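Long-range contact in cytochrome c, class II (PDB 4ULV), which carries a covalently attached heme c in a helical bundle and probably serves in electron transfer or the binding of diatomic gases: residues Y21-M26 and R44-V48. Numbering follows the deposited sequence.
Sequences YNFGDM and RADNV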
# COMPACT_ATOMS: atom_id res chain seq x y z
N TYR A 21 4.16 6.02 7.31
CA TYR A 21 4.09 7.36 6.76
C TYR A 21 2.68 7.96 6.93
O TYR A 21 2.54 9.10 7.33
CB TYR A 21 4.49 7.38 5.27
CG TYR A 21 4.34 8.71 4.59
CD1 TYR A 21 5.33 9.67 4.66
CD2 TYR A 21 3.12 9.04 3.95
CE1 TYR A 21 5.19 10.91 4.05
CE2 TYR A 21 2.96 10.29 3.34
CZ TYR A 21 3.98 11.23 3.43
OH TYR A 21 3.86 12.44 2.85
N ASN A 22 1.68 7.16 6.62
CA ASN A 22 0.33 7.66 6.70
C ASN A 22 -0.15 7.82 8.13
O ASN A 22 -0.71 8.86 8.46
CB ASN A 22 -0.59 6.72 5.87
CG ASN A 22 -0.51 6.99 4.38
OD1 ASN A 22 -1.13 7.92 3.90
ND2 ASN A 22 0.36 6.26 3.69
N PHE A 23 0.15 6.82 8.95
CA PHE A 23 -0.24 6.89 10.35
C PHE A 23 0.48 8.04 11.06
O PHE A 23 -0.07 8.72 11.95
CB PHE A 23 0.08 5.56 11.02
CG PHE A 23 -0.53 5.40 12.41
CD1 PHE A 23 -1.87 5.23 12.54
CD2 PHE A 23 0.25 5.32 13.52
CE1 PHE A 23 -2.48 5.08 13.77
CE2 PHE A 23 -0.31 5.16 14.75
CZ PHE A 23 -1.70 5.02 14.88
N GLY A 24 1.75 8.24 10.73
CA GLY A 24 2.56 9.34 11.27
C GLY A 24 2.07 10.71 10.93
O GLY A 24 2.01 11.62 11.76
N ASP A 25 1.60 10.86 9.68
CA ASP A 25 0.97 12.12 9.29
C ASP A 25 -0.28 12.43 10.07
O ASP A 25 -0.51 13.58 10.50
CB ASP A 25 0.72 12.20 7.78
CG ASP A 25 0.41 13.61 7.33
OD1 ASP A 25 1.30 14.47 7.47
OD2 ASP A 25 -0.73 13.84 6.83
N MET A 26 -1.10 11.41 10.25
CA MET A 26 -2.31 11.55 11.03
C MET A 26 -1.95 11.97 12.47
O MET A 26 -2.57 12.87 13.04
CB MET A 26 -3.06 10.21 11.03
CG MET A 26 -3.58 9.86 9.64
SD MET A 26 -4.08 8.11 9.53
CE MET A 26 -5.47 8.35 10.47
N ARG A 44 -6.03 9.39 4.71
CA ARG A 44 -4.93 8.67 5.31
C ARG A 44 -5.40 7.50 6.13
O ARG A 44 -4.79 6.43 6.12
CB ARG A 44 -3.98 9.58 6.07
CG ARG A 44 -3.26 10.54 5.10
CD ARG A 44 -1.90 10.80 5.54
NE ARG A 44 -1.34 11.93 4.90
CZ ARG A 44 -0.73 11.88 3.72
NH1 ARG A 44 -0.69 10.75 3.05
NH2 ARG A 44 -0.20 13.00 3.26
N ALA A 45 -6.51 7.71 6.86
CA ALA A 45 -7.04 6.59 7.59
C ALA A 45 -7.50 5.48 6.66
O ALA A 45 -7.31 4.28 6.94
CB ALA A 45 -8.23 7.08 8.48
N ASP A 46 -8.10 5.85 5.53
CA ASP A 46 -8.50 4.84 4.53
C ASP A 46 -7.23 4.15 3.96
O ASP A 46 -7.22 2.93 3.81
CB ASP A 46 -9.31 5.51 3.42
CG ASP A 46 -10.69 6.03 3.89
OD1 ASP A 46 -11.25 5.38 4.77
OD2 ASP A 46 -11.14 7.11 3.43
N ASN A 47 -6.15 4.91 3.74
CA ASN A 47 -4.87 4.30 3.30
C ASN A 47 -4.39 3.28 4.33
O ASN A 47 -4.01 2.15 4.01
CB ASN A 47 -3.81 5.32 3.12
CG ASN A 47 -4.01 6.22 1.91
OD1 ASN A 47 -4.81 5.87 1.00
ND2 ASN A 47 -3.28 7.30 1.80
N VAL A 48 -4.38 3.68 5.61
CA VAL A 48 -3.96 2.74 6.64
C VAL A 48 -4.82 1.47 6.72
O VAL A 48 -4.37 0.35 6.87
CB VAL A 48 -3.82 3.45 8.06
CG1 VAL A 48 -3.51 2.44 9.15
CG2 VAL A 48 -2.72 4.52 7.98
O HOH W 1 -0.43 15.51 4.76
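Arg-44 of helix 38-51 makes a salt bridge with Asp-25, its NE lying 2.8 Å from OD2. The bond is bent (143°), and NE meets the oxygen from above the carboxylate plane, the two flat groups standing nearly perpendicular. A water closes a ring, donating to Asp-25 OD2 and accepting from Arg-44 NH2. At the other end of the guanidinium, NH1 donates to Asn-22 OD1 at 3.0 Å; Asn-47 ND2 reaches the same oxygen at 3.1 Å, almost straight, from the opposite face of the amide, so two bonds grip this oxygen of the buried Asn-22. Asn-22 ND2 donates to Leu-18 O and is hydrogen-bonded to Tyr-11 OH of the second subunit. Tyr-21 brings its ring edge, through CE2, over one guanidinium face. Lys-34 pairs with Asp-25 OD1, while Glu-57 of the second subunit binds both Arg-44 NH2 and Tyr-21 OH, tying the cluster to the dimer interface. Beside these polar groups, the bend of Met-26 at chi3 (73°) sets CE 3.6 Å from Ala-45 CB, and Val-48 CG2 packs on Asn-22 CB. The segment axes approach to 8.8 Å, roughly antiparallel (147°), within the cytochrome c' bundle; Met-26 and Phe-23 also pack against helices 78-98 and 104-125, and Phe-23 touches the heme.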